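PDB 4XRF: transcriptional regulator, MarR family from Bacillus cereus, which probably binds DNA as a winged helix-turn-helix transcription factor and so regulates transcription, as members of the MarR family generally do. Local coordinates for residues A[34-39]-A[103-108]; A[66-71]-A[77-82]. All coordinates share one frame; numbering follows the deposited sequence. Where two conformers were deposited one is given.

Contact 1 (A[34-39]-A[103-108]); sequences PQFYIL and EAMTAR. With SO4 (sulfate ion), chain K.
F36 lays the far end of its ring against the last turn of helix 95-106, its CE1 meeting the CB of A104 at 3.5 Å. The packing illustrates how the winged helix-turn-helix fold of a MarR-type regulator joins helix 33-45 to helix 95-106, which follows the wing: one aromatic residue of helix 33-45 makes every contact with 103-108. Its CG stands anti to the backbone N (chi1 177°), which extends the ring away from its own helix toward A104. The ends of M105 and R108 also reach the ring edge, but their placement relative to each other is doubtful. Ring and guanidinium planes are inclined by 57° and do not stack; the charge of R108 is met by D5 of the second subunit, whose approach places the cluster beside a subunit interface. One residue further along helix 33-45, Y37 OH donates to O4 of a sulfate, probably from the crystallisation liquor, in a very short bond of 2.5 Å; K56 of the same chain and K6 of the second subunit also bind this ion. Where helix 95-106 ends, T106 OG1 donates to E103 O at 2.8 Å, an oxygen that also accepts from A107 N.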
loop_
_atom_site.group_PDB
_atom_site.type_symbol
_atom_site.label_atom_id
_atom_site.label_comp_id
_atom_site.label_asym_id
_atom_site.label_seq_id
_atom_site.Cartn_x
_atom_site.Cartn_y
_atom_site.Cartn_z
ATOM N N PRO A 34 -0.941 -11.841 -10.464
ATOM C CA PRO A 34 -1.181 -11.980 -11.898
ATOM C C PRO A 34 -0.025 -12.664 -12.650
ATOM O O PRO A 34 -0.282 -13.414 -13.616
ATOM C CB PRO A 34 -1.362 -10.523 -12.377
ATOM C CG PRO A 34 -1.861 -9.807 -11.148
ATOM C CD PRO A 34 -1.043 -10.426 -10.048
ATOM N N GLN A 35 1.217 -12.411 -12.223
ATOM C CA GLN A 35 2.386 -13.074 -12.833
ATOM C C GLN A 35 2.312 -14.599 -12.630
ATOM O O GLN A 35 2.585 -15.380 -13.556
ATOM C CB GLN A 35 3.702 -12.557 -12.234
ATOM C CG GLN A 35 4.096 -11.130 -12.626
ATOM C CD GLN A 35 5.420 -10.722 -11.995
ATOM O OE1 GLN A 35 5.686 -11.037 -10.829
ATOM N NE2 GLN A 35 6.255 -10.037 -12.747
ATOM N N PHE A 36 1.936 -15.005 -11.421
ATOM C CA PHE A 36 1.805 -16.418 -11.087
ATOM C C PHE A 36 0.735 -17.063 -11.968
ATOM O O PHE A 36 0.967 -18.121 -12.542
ATOM C CB PHE A 36 1.485 -16.617 -9.591
ATOM C CG PHE A 36 1.259 -18.057 -9.193
ATOM C CD1 PHE A 36 2.148 -19.065 -9.575
ATOM C CD2 PHE A 36 0.194 -18.401 -8.366
ATOM C CE1 PHE A 36 1.945 -20.383 -9.193
ATOM C CE2 PHE A 36 0.003 -19.725 -7.954
ATOM C CZ PHE A 36 0.874 -20.719 -8.390
ATOM N N TYR A 37 -0.426 -16.418 -12.071
ATOM C CA TYR A 37 -1.510 -16.944 -12.893
ATOM C C TYR A 37 -1.129 -17.033 -14.362
ATOM O O TYR A 37 -1.452 -18.011 -15.020
ATOM C CB TYR A 37 -2.823 -16.163 -12.743
ATOM C CG TYR A 37 -3.957 -17.021 -13.227
ATOM C CD1 TYR A 37 -4.366 -18.133 -12.489
ATOM C CD2 TYR A 37 -4.565 -16.783 -14.434
ATOM C CE1 TYR A 37 -5.379 -18.965 -12.954
ATOM C CE2 TYR A 37 -5.579 -17.600 -14.893
ATOM C CZ TYR A 37 -5.973 -18.687 -14.145
ATOM O OH TYR A 37 -6.984 -19.500 -14.607
ATOM N N ILE A 38 -0.435 -16.025 -14.874
ATOM C CA ILE A 38 0.128 -16.125 -16.220
ATOM C C ILE A 38 0.967 -17.394 -16.408
ATOM O O ILE A 38 0.746 -18.150 -17.360
ATOM C CB ILE A 38 0.898 -14.851 -16.641
ATOM C CG1 ILE A 38 -0.108 -13.715 -16.917
ATOM C CG2 ILE A 38 1.702 -15.089 -17.931
ATOM C CD1 ILE A 38 0.498 -12.317 -16.911
ATOM N N LEU A 39 1.931 -17.618 -15.521
ATOM C CA LEU A 39 2.762 -18.816 -15.591
ATOM C C LEU A 39 1.940 -20.118 -15.519
ATOM O O LEU A 39 2.277 -21.089 -16.209
ATOM C CB LEU A 39 3.843 -18.819 -14.484
ATOM C CG LEU A 39 4.886 -17.684 -14.511
ATOM C CD1 LEU A 39 5.926 -17.902 -13.420
ATOM C CD2 LEU A 39 5.570 -17.571 -15.870
ATOM N N GLU A 103 7.517 -24.456 -7.822
ATOM C CA GLU A 103 7.963 -23.945 -6.531
ATOM C C GLU A 103 6.910 -23.016 -5.900
ATOM O O GLU A 103 6.565 -23.173 -4.734
ATOM C CB GLU A 103 9.308 -23.239 -6.706
ATOM C CG GLU A 103 9.782 -22.415 -5.514
ATOM C CD GLU A 103 10.889 -21.451 -5.920
ATOM O OE1 GLU A 103 12.062 -21.892 -5.983
ATOM O OE2 GLU A 103 10.581 -20.260 -6.193
ATOM N N ALA A 104 6.386 -22.075 -6.686
ATOM C CA ALA A 104 5.318 -21.178 -6.233
ATOM C C ALA A 104 4.059 -21.906 -5.738
ATOM O O ALA A 104 3.426 -21.478 -4.770
ATOM C CB ALA A 104 4.955 -20.182 -7.328
ATOM N N MET A 105 3.691 -22.974 -6.435
ATOM C CA MET A 105 2.630 -23.886 -6.020
ATOM C C MET A 105 2.783 -24.290 -4.549
ATOM O O MET A 105 1.855 -24.140 -3.755
ATOM C CB MET A 105 2.719 -25.147 -6.875
ATOM C CG MET A 105 1.410 -25.808 -7.224
ATOM S SD MET A 105 0.727 -25.007 -8.679
ATOM C CE MET A 105 -0.591 -24.076 -7.909
ATOM N N THR A 106 3.966 -24.796 -4.204
ATOM C CA THR A 106 4.229 -25.338 -2.879
ATOM C C THR A 106 4.387 -24.238 -1.825
ATOM O O THR A 106 4.070 -24.450 -0.661
ATOM C CB THR A 106 5.479 -26.253 -2.865
ATOM O OG1 THR A 106 6.660 -25.460 -3.046
ATOM C CG2 THR A 106 5.407 -27.320 -3.969
ATOM N N ALA A 107 4.866 -23.065 -2.238
ATOM C CA ALA A 107 5.137 -21.975 -1.300
ATOM C C ALA A 107 3.995 -20.948 -1.200
ATOM O O ALA A 107 4.197 -19.825 -0.726
ATOM C CB ALA A 107 6.460 -21.299 -1.644
ATOM N N ARG A 108 2.795 -21.337 -1.625
ATOM C CA ARG A 108 1.632 -20.439 -1.582
ATOM C C ARG A 108 1.260 -20.071 -0.145
ATOM O O ARG A 108 1.427 -20.881 0.764
ATOM C CB ARG A 108 0.422 -21.067 -2.285
ATOM C CG ARG A 108 -0.104 -22.344 -1.637
ATOM C CD ARG A 108 -1.440 -22.769 -2.228
ATOM N NE ARG A 108 -1.379 -23.034 -3.673
ATOM C CZ ARG A 108 -1.825 -22.206 -4.617
ATOM N NH1 ARG A 108 -2.366 -21.035 -4.292
ATOM N NH2 ARG A 108 -1.733 -22.545 -5.896
HETATM S S SO4 K . -7.909 -20.355 -17.872
HETATM O O1 SO4 K . -8.941 -19.922 -18.858
HETATM O O2 SO4 K . -6.678 -20.744 -18.610
HETATM O O3 SO4 K . -8.383 -21.539 -17.113
HETATM O O4 SO4 K . -7.649 -19.191 -16.975
#

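Contact 2 (A[66-71]-A[77-82]); sequences VMIDRL and VERYHD
D69 and R79 form a salt bridge between helix 61-73 and strand 77-81, carried by a single carboxylate oxygen. NH2 of R79 donates to OD1 of D69 at 2.6 Å, with an N-H...O angle of 163°; the oxygen is approached nearly along its C-O axis and lies close to the guanidinium plane. NH1 of R79 adds a weak, bent bond to the same OD1 at 3.2 Å. Both N-H groups thus converge on OD1, and with the carboxylate and guanidinium planes 88° apart this is not the flat bidentate pairing of two nitrogens with two oxygens. R79 spans the gap with a chain that starts anti to its backbone N and bends at chi3, and its NE has a weak hydrogen bond to a glycerol.

The same guanidinium rests obliquely on I68, whose CG2 comes within 3.5 Å of NH1 of R79. Beside it, V77 turns CG2 to the CB of L71 at 3.7 Å, near the point where the two backbones converge; CG2 of I68 is farther from that methyl, at 4.3 Å. V77 also packs on L39 and L42, and I68 on I91, which continues the apolar layer to helix 33-45 and strand 89-93. Helix and strand run at 123° to each other, their axes 8.3 Å apart at closest approach. A helix laid across the first strand of a beta hairpin in this way is characteristic of the winged helix-turn-helix domain; by analogy with other MarR proteins, helix 61-73 is probably the recognition helix and strands 77-81 and 89-93 the wing.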
loop_
_atom_site.group_PDB
_atom_site.type_symbol
_atom_site.label_atom_id
_atom_site.label_comp_id
_atom_site.label_asym_id
_atom_site.label_seq_id
_atom_site.Cartn_x
_atom_site.Cartn_y
_atom_site.Cartn_z
ATOM N N VAL A 66 3.164 -5.187 -20.562
ATOM C CA VAL A 66 3.968 -4.807 -19.386
ATOM C C VAL A 66 4.256 -6.013 -18.489
ATOM O O VAL A 66 5.395 -6.199 -18.046
ATOM C CB VAL A 66 3.339 -3.635 -18.585
ATOM C CG1 VAL A 66 4.261 -3.175 -17.451
ATOM C CG2 VAL A 66 3.061 -2.458 -19.516
ATOM N N MET A 67 3.234 -6.833 -18.235
ATOM C CA MET A 67 3.386 -8.024 -17.388
ATOM C C MET A 67 4.446 -8.949 -17.961
ATOM O O MET A 67 5.371 -9.393 -17.263
ATOM C CB MET A 67 2.053 -8.776 -17.239
ATOM C CG MET A 67 1.237 -8.344 -16.028
ATOM S SD MET A 67 -0.485 -8.938 -15.960
ATOM C CE MET A 67 -1.348 -7.586 -16.758
ATOM N N ILE A 68 4.310 -9.227 -19.245
ATOM C CA ILE A 68 5.253 -10.074 -19.945
ATOM C C ILE A 68 6.679 -9.499 -19.968
ATOM O O ILE A 68 7.635 -10.247 -19.741
ATOM C CB ILE A 68 4.739 -10.416 -21.365
ATOM C CG1 ILE A 68 3.514 -11.341 -21.236
ATOM C CG2 ILE A 68 5.848 -11.043 -22.194
ATOM C CD1 ILE A 68 2.593 -11.246 -22.435
ATOM N N ASP A 69 6.821 -8.193 -20.210
ATOM C CA ASP A 69 8.134 -7.542 -20.072
ATOM C C ASP A 69 8.777 -7.855 -18.700
ATOM O O ASP A 69 9.970 -8.101 -18.621
ATOM C CB ASP A 69 8.032 -6.022 -20.202
ATOM C CG ASP A 69 7.750 -5.564 -21.598
ATOM O OD1 ASP A 69 7.924 -6.359 -22.559
ATOM O OD2 ASP A 69 7.356 -4.379 -21.742
ATOM N N ARG A 70 7.986 -7.842 -17.629
ATOM C CA ARG A 70 8.537 -8.122 -16.283
ATOM C C ARG A 70 8.937 -9.594 -16.104
ATOM O O ARG A 70 9.949 -9.890 -15.461
ATOM C CB ARG A 70 7.584 -7.671 -15.157
ATOM C CG ARG A 70 7.184 -6.198 -15.193
ATOM C CD ARG A 70 8.316 -5.249 -14.826
ATOM N NE ARG A 70 9.264 -4.992 -15.916
ATOM C CZ ARG A 70 9.079 -4.122 -16.917
ATOM N NH1 ARG A 70 7.961 -3.403 -16.998
ATOM N NH2 ARG A 70 10.012 -3.971 -17.856
ATOM N N LEU A 71 8.148 -10.502 -16.677
ATOM C CA LEU A 71 8.439 -11.940 -16.639
ATOM C C LEU A 71 9.668 -12.283 -17.488
ATOM O O LEU A 71 10.374 -13.246 -17.185
ATOM C CB LEU A 71 7.226 -12.750 -17.119
ATOM C CG LEU A 71 6.215 -13.449 -16.185
ATOM C CD1 LEU A 71 6.466 -13.265 -14.694
ATOM C CD2 LEU A 71 4.776 -13.152 -16.568
ATOM N N VAL A 77 9.657 -16.375 -18.932
ATOM C CA VAL A 77 9.012 -16.660 -20.216
ATOM C C VAL A 77 9.883 -16.134 -21.349
ATOM O O VAL A 77 10.772 -15.318 -21.107
ATOM C CB VAL A 77 7.599 -16.018 -20.334
ATOM C CG1 VAL A 77 6.676 -16.476 -19.203
ATOM C CG2 VAL A 77 7.676 -14.495 -20.390
ATOM N N GLU A 78 9.629 -16.621 -22.566
ATOM C CA GLU A 78 10.211 -16.043 -23.762
ATOM C C GLU A 78 9.088 -15.552 -24.684
ATOM O O GLU A 78 8.030 -16.191 -24.797
ATOM C CB GLU A 78 11.104 -17.071 -24.462
ATOM C CG GLU A 78 12.247 -16.476 -25.270
ATOM C CD GLU A 78 13.545 -17.237 -25.061
ATOM O OE1 GLU A 78 14.128 -17.137 -23.963
ATOM O OE2 GLU A 78 13.983 -17.940 -25.991
ATOM N N ARG A 79 9.309 -14.398 -25.305
ATOM C CA ARG A 79 8.396 -13.835 -26.277
ATOM C C ARG A 79 9.072 -13.938 -27.635
ATOM O O ARG A 79 10.271 -13.698 -27.764
ATOM C CB ARG A 79 8.093 -12.370 -25.967
ATOM C CG ARG A 79 7.300 -11.639 -27.051
ATOM C CD ARG A 79 6.681 -10.368 -26.483
ATOM N NE ARG A 79 7.705 -9.474 -25.944
ATOM C CZ ARG A 79 7.510 -8.568 -24.993
ATOM N NH1 ARG A 79 6.318 -8.416 -24.412
ATOM N NH2 ARG A 79 8.532 -7.812 -24.617
ATOM N N TYR A 80 8.298 -14.322 -28.633
ATOM C CA TYR A 80 8.777 -14.301 -29.994
ATOM C C TYR A 80 7.613 -14.062 -30.951
ATOM O O TYR A 80 6.436 -14.175 -30.581
ATOM C CB TYR A 80 9.539 -15.590 -30.337
ATOM C CG TYR A 80 8.666 -16.820 -30.372
ATOM C CD1 TYR A 80 8.381 -17.532 -29.200
ATOM C CD2 TYR A 80 8.131 -17.273 -31.575
ATOM C CE1 TYR A 80 7.582 -18.664 -29.230
ATOM C CE2 TYR A 80 7.328 -18.397 -31.623
ATOM C CZ TYR A 80 7.061 -19.091 -30.449
ATOM O OH TYR A 80 6.253 -20.203 -30.510
ATOM N N HIS A 81 7.971 -13.706 -32.174
ATOM C CA HIS A 81 7.015 -13.466 -33.234
ATOM C C HIS A 81 7.071 -14.669 -34.152
ATOM O O HIS A 81 8.150 -15.210 -34.417
ATOM C CB HIS A 81 7.382 -12.177 -33.984
ATOM C CG HIS A 81 7.310 -10.945 -33.131
ATOM N ND1 HIS A 81 8.082 -10.774 -31.998
ATOM C CD2 HIS A 81 6.550 -9.827 -33.237
ATOM C CE1 HIS A 81 7.798 -9.609 -31.441
ATOM N NE2 HIS A 81 6.876 -9.012 -32.177
ATOM N N ASP A 82 5.906 -15.113 -34.616
ATOM C CA ASP A 82 5.876 -16.169 -35.608
ATOM C C ASP A 82 6.833 -15.746 -36.723
ATOM O O ASP A 82 6.895 -14.560 -37.090
ATOM C CB ASP A 82 4.455 -16.386 -36.147
ATOM C CG ASP A 82 4.389 -17.526 -37.148
ATOM O OD1 ASP A 82 4.180 -18.676 -36.705
ATOM O OD2 ASP A 82 4.569 -17.274 -38.362
#

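In the fold
From the N terminus, the chain passes through helix 4-29 and enters contact 1 on helix 33-45. It then runs through helices 50-57 and 61-73, the latter carrying the first half of contact 2. Residues 72-76, the first two still helical, lead into strand 77-81, where contact 2 closes a short helix-to-strand loop. After strand 89-93, on helix 95-106, contact 1 closes a much longer loop, with contact 2 nested inside it. Although their centres are about 17 Å apart, the contacts touch: Q35, I38 and L39 of helix 33-45 pack on R70, L71, M67 and V77. Helix 33-45 thus packs against helix 61-73 and V77 as well as helix 95-106.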